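Local coordinates for protein transcriptional regulator, TetR family (Myxococcus xanthus, PDB 5K7F) that probably binds DNA as a TetR-family transcriptional repressor, regulating isovaleryl coenzyme A biosynthesis in response to isovaleryl coenzyme A, at residues 18-29 and 63-73. Sequence-based numbering, arbitrary orientation.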
loop_
_atom_site.group_PDB
_atom_site.type_symbol
_atom_site.label_atom_id
_atom_site.label_comp_id
_atom_site.label_asym_id
_atom_site.label_seq_id
_atom_site.Cartn_x
_atom_site.Cartn_y
_atom_site.Cartn_z
ATOM N N TYR A 18 5.251 -12.568 25.307
ATOM C CA TYR A 18 4.086 -11.836 24.829
ATOM C C TYR A 18 4.250 -11.428 23.362
ATOM O O TYR A 18 3.322 -11.595 22.557
ATOM C CB TYR A 18 3.864 -10.624 25.743
ATOM C CG TYR A 18 2.726 -9.712 25.325
ATOM C CD1 TYR A 18 1.390 -10.062 25.512
ATOM C CD2 TYR A 18 3.001 -8.474 24.794
ATOM C CE1 TYR A 18 0.369 -9.204 25.120
ATOM C CE2 TYR A 18 1.997 -7.619 24.402
ATOM C CZ TYR A 18 0.690 -7.973 24.579
ATOM O OH TYR A 18 -0.263 -7.073 24.179
ATOM N N ARG A 19 5.434 -10.910 22.989
ATOM C CA ARG A 19 5.673 -10.498 21.606
ATOM C C ARG A 19 5.665 -11.697 20.657
ATOM O O ARG A 19 5.169 -11.601 19.527
ATOM C CB ARG A 19 7.002 -9.729 21.519
ATOM C CG ARG A 19 6.907 -8.360 22.173
ATOM C CD ARG A 19 8.157 -7.524 22.020
ATOM N NE ARG A 19 7.920 -6.160 22.496
ATOM C CZ ARG A 19 8.740 -5.131 22.274
ATOM N NH1 ARG A 19 9.882 -5.311 21.606
ATOM N NH2 ARG A 19 8.434 -3.929 22.739
ATOM N N ALA A 20 6.206 -12.833 21.105
ATOM C CA ALA A 20 6.168 -14.059 20.311
ATOM C C ALA A 20 4.734 -14.493 20.021
ATOM O O ALA A 20 4.415 -14.918 18.904
ATOM C CB ALA A 20 6.941 -15.162 21.059
ATOM N N ILE A 21 3.847 -14.386 21.015
ATOM C CA ILE A 21 2.437 -14.670 20.795
ATOM C C ILE A 21 1.890 -13.771 19.697
ATOM O O ILE A 21 1.198 -14.226 18.786
ATOM C CB ILE A 21 1.640 -14.488 22.100
ATOM C CG1 ILE A 21 2.006 -15.568 23.114
ATOM C CG2 ILE A 21 0.140 -14.540 21.854
ATOM C CD1 ILE A 21 1.362 -15.318 24.466
ATOM N N LEU A 22 2.181 -12.461 19.783
ATOM C CA LEU A 22 1.596 -11.518 18.822
ATOM C C LEU A 22 2.108 -11.765 17.408
ATOM O O LEU A 22 1.349 -11.619 16.429
ATOM C CB LEU A 22 1.897 -10.072 19.211
ATOM C CG LEU A 22 1.427 -9.599 20.575
ATOM C CD1 LEU A 22 1.738 -8.162 20.782
ATOM C CD2 LEU A 22 -0.047 -9.863 20.773
ATOM N N GLU A 23 3.380 -12.162 17.289
ATOM C CA GLU A 23 3.983 -12.446 15.993
ATOM C C GLU A 23 3.398 -13.712 15.400
ATOM O O GLU A 23 3.166 -13.791 14.188
ATOM C CB GLU A 23 5.513 -12.583 16.136
ATOM C CG GLU A 23 6.220 -11.239 16.465
ATOM C CD GLU A 23 7.660 -11.392 16.911
ATOM O OE1 GLU A 23 8.244 -12.474 16.678
ATOM O OE2 GLU A 23 8.215 -10.411 17.454
ATOM N N THR A 24 3.156 -14.709 16.252
ATOM C CA THR A 24 2.556 -15.958 15.802
ATOM C C THR A 24 1.116 -15.709 15.366
ATOM O O THR A 24 0.695 -16.149 14.303
ATOM C CB THR A 24 2.657 -17.027 16.917
ATOM O OG1 THR A 24 4.029 -17.369 17.180
ATOM C CG2 THR A 24 1.894 -18.288 16.532
ATOM N N ALA A 25 0.364 -14.954 16.166
ATOM C CA ALA A 25 -0.997 -14.577 15.797
ATOM C C ALA A 25 -1.031 -13.779 14.498
ATOM O O ALA A 25 -1.910 -13.989 13.655
ATOM C CB ALA A 25 -1.613 -13.779 16.936
ATOM N N ALA A 26 -0.109 -12.820 14.345
ATOM C CA ALA A 26 -0.041 -12.040 13.108
ATOM C C ALA A 26 0.186 -12.945 11.894
ATOM O O ALA A 26 -0.447 -12.757 10.848
ATOM C CB ALA A 26 1.067 -10.989 13.197
ATOM N N ARG A 27 1.100 -13.912 12.009
ATOM C CA ARG A 27 1.263 -14.911 10.948
ATOM C C ARG A 27 -0.071 -15.590 10.595
ATOM O O ARG A 27 -0.480 -15.630 9.426
ATOM C CB ARG A 27 2.309 -15.953 11.360
ATOM C CG ARG A 27 3.717 -15.481 11.223
ATOM C CD ARG A 27 4.681 -16.660 11.305
ATOM N NE ARG A 27 5.113 -16.923 12.682
ATOM C CZ ARG A 27 6.015 -16.186 13.343
ATOM N NH1 ARG A 27 6.580 -15.125 12.760
ATOM N NH2 ARG A 27 6.354 -16.495 14.598
ATOM N N LEU A 28 -0.763 -16.150 11.585
ATOM C CA LEU A 28 -2.003 -16.856 11.268
ATOM C C LEU A 28 -3.028 -15.919 10.634
ATOM O O LEU A 28 -3.711 -16.280 9.658
ATOM C CB LEU A 28 -2.580 -17.494 12.534
ATOM C CG LEU A 28 -1.754 -18.580 13.184
ATOM C CD1 LEU A 28 -2.410 -18.979 14.509
ATOM C CD2 LEU A 28 -1.639 -19.782 12.294
ATOM N N ILE A 29 -3.145 -14.701 11.162
ATOM C CA ILE A 29 -4.156 -13.780 10.644
ATOM C C ILE A 29 -3.859 -13.442 9.188
ATOM O O ILE A 29 -4.768 -13.388 8.346
ATOM C CB ILE A 29 -4.230 -12.511 11.515
ATOM C CG1 ILE A 29 -4.943 -12.816 12.831
ATOM C CG2 ILE A 29 -5.004 -11.425 10.800
ATOM C CD1 ILE A 29 -4.843 -11.703 13.869
ATOM N N LEU A 63 -6.679 -8.931 21.051
ATOM C CA LEU A 63 -5.522 -9.396 20.286
ATOM C C LEU A 63 -5.164 -8.419 19.174
ATOM O O LEU A 63 -3.988 -8.109 18.951
ATOM C CB LEU A 63 -5.817 -10.772 19.687
ATOM C CG LEU A 63 -4.731 -11.347 18.768
ATOM C CD1 LEU A 63 -3.407 -11.631 19.502
ATOM C CD2 LEU A 63 -5.257 -12.597 18.098
ATOM N N LEU A 64 -6.163 -7.990 18.409
ATOM C CA LEU A 64 -5.905 -7.106 17.276
ATOM C C LEU A 64 -5.261 -5.786 17.723
ATOM O O LEU A 64 -4.248 -5.359 17.157
ATOM C CB LEU A 64 -7.213 -6.885 16.511
ATOM C CG LEU A 64 -7.157 -6.057 15.234
ATOM C CD1 LEU A 64 -6.108 -6.672 14.286
ATOM C CD2 LEU A 64 -8.518 -6.000 14.577
ATOM N N PHE A 65 -5.839 -5.127 18.739
ATOM C CA PHE A 65 -5.277 -3.882 19.278
ATOM C C PHE A 65 -3.866 -4.100 19.803
ATOM O O PHE A 65 -2.991 -3.231 19.680
ATOM C CB PHE A 65 -6.188 -3.395 20.399
ATOM C CG PHE A 65 -5.717 -2.166 21.124
ATOM C CD1 PHE A 65 -5.251 -1.063 20.446
ATOM C CD2 PHE A 65 -5.827 -2.099 22.498
ATOM C CE1 PHE A 65 -4.876 0.061 21.129
ATOM C CE2 PHE A 65 -5.446 -0.981 23.179
ATOM C CZ PHE A 65 -4.981 0.104 22.496
ATOM N N ALA A 66 -3.638 -5.247 20.408
ATOM C CA ALA A 66 -2.303 -5.560 20.893
ATOM C C ALA A 66 -1.306 -5.649 19.738
ATOM O O ALA A 66 -0.156 -5.179 19.848
ATOM C CB ALA A 66 -2.350 -6.877 21.648
ATOM N N ILE A 67 -1.697 -6.319 18.655
ATOM C CA ILE A 67 -0.772 -6.440 17.529
ATOM C C ILE A 67 -0.498 -5.060 16.956
ATOM O O ILE A 67 0.667 -4.716 16.690
ATOM C CB ILE A 67 -1.290 -7.422 16.460
ATOM C CG1 ILE A 67 -1.324 -8.857 16.994
ATOM C CG2 ILE A 67 -0.392 -7.399 15.192
ATOM C CD1 ILE A 67 -2.115 -9.808 16.121
ATOM N N MET A 68 -1.560 -4.237 16.769
ATOM C CA MET A 68 -1.357 -2.910 16.202
ATOM C C MET A 68 -0.500 -2.025 17.119
ATOM O O MET A 68 0.376 -1.292 16.649
ATOM C CB MET A 68 -2.726 -2.301 15.845
ATOM C CG MET A 68 -3.432 -3.108 14.761
ATOM S SD MET A 68 -5.013 -2.379 14.239
ATOM C CE MET A 68 -4.366 -0.986 13.346
ATOM N N ASN A 69 -0.697 -2.088 18.429
ATOM C CA ASN A 69 0.171 -1.350 19.340
ATOM C C ASN A 69 1.605 -1.865 19.291
ATOM O O ASN A 69 2.561 -1.087 19.415
ATOM C CB ASN A 69 -0.365 -1.448 20.759
ATOM C CG ASN A 69 -1.323 -0.337 21.087
ATOM O OD1 ASN A 69 -1.206 0.795 20.588
ATOM N ND2 ASN A 69 -2.241 -0.630 21.969
ATOM N N TYR A 70 1.769 -3.174 19.116
ATOM C CA TYR A 70 3.113 -3.729 18.990
ATOM C C TYR A 70 3.768 -3.193 17.728
ATOM O O TYR A 70 4.947 -2.814 17.742
ATOM C CB TYR A 70 3.050 -5.254 18.967
ATOM C CG TYR A 70 4.415 -5.961 18.830
ATOM C CD1 TYR A 70 5.555 -5.452 19.411
ATOM C CD2 TYR A 70 4.541 -7.131 18.092
ATOM C CE1 TYR A 70 6.777 -6.072 19.269
ATOM C CE2 TYR A 70 5.780 -7.751 17.954
ATOM C CZ TYR A 70 6.872 -7.221 18.533
ATOM O OH TYR A 70 8.112 -7.823 18.402
ATOM N N GLY A 71 2.984 -3.068 16.645
ATOM C CA GLY A 71 3.536 -2.531 15.414
ATOM C C GLY A 71 4.025 -1.106 15.592
ATOM O O GLY A 71 5.051 -0.698 15.032
ATOM N N MET A 72 3.285 -0.305 16.341
ATOM C CA MET A 72 3.783 1.059 16.551
ATOM C C MET A 72 4.988 1.092 17.481
ATOM O O MET A 72 5.843 1.975 17.351
ATOM C CB MET A 72 2.682 1.943 17.099
ATOM C CG MET A 72 1.564 2.290 16.071
ATOM S SD MET A 72 2.133 2.673 14.389
ATOM C CE MET A 72 3.157 4.122 14.663
ATOM N N ASP A 73 5.044 0.184 18.457
ATOM C CA ASP A 73 6.246 0.007 19.273
ATOM C C ASP A 73 7.439 -0.339 18.405
ATOM O O ASP A 73 8.572 0.086 18.684
ATOM C CB ASP A 73 6.043 -1.100 20.303
ATOM C CG ASP A 73 5.210 -0.680 21.474
ATOM O OD1 ASP A 73 4.973 0.514 21.644
ATOM O OD2 ASP A 73 4.846 -1.581 22.271
HETATM O O HOH W 1 1.018 -4.658 22.325
HETATM O O HOH W 2 10.711 -6.961 19.388
#
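Tyr70 OH donates a hydrogen bond to Glu23 OE2 at 2.8 Å, the one direct hydrogen bond between segments 18-29 and 63-73. The hydroxyl lies almost in line with the CD-OE2 bond, and carboxylate and ring lie 14° from coplanar. The same OH accepts a hydrogen bond from a water that in turn accepts from Arg19 NH1. CG of Tyr70 is anti to the backbone N (chi1 180°), which sets a ring face against the aliphatic part of Arg19; Arg19 CG sits 4.1 Å from the ring centroid, a CH-pi contact. Arg19 NH2 stays 4.3 Å from Asp73 OD2, beyond salt-bridge range; these charges pair instead with Glu77 and Arg133. A second water donates to Ala66 O and bonds weakly to Tyr18 OH. Leu22 is a knob among Leu63, Ala66, Ile67 and Tyr70, its CD1 3.7 Å from Tyr70 CB; Ile67 is the reciprocal knob among Leu22, Ala25, Ala26 and Ile29. A phenylalanine in place of Tyr70 would probably leave Glu23 OE2 without its donor and the Arg19-bound water without its acceptor. The segment axes cross at -108°, joining the DNA-binding domain's first helix to helix 60-83; the paired knobs imply an apolar interlock edged by a directional polar network.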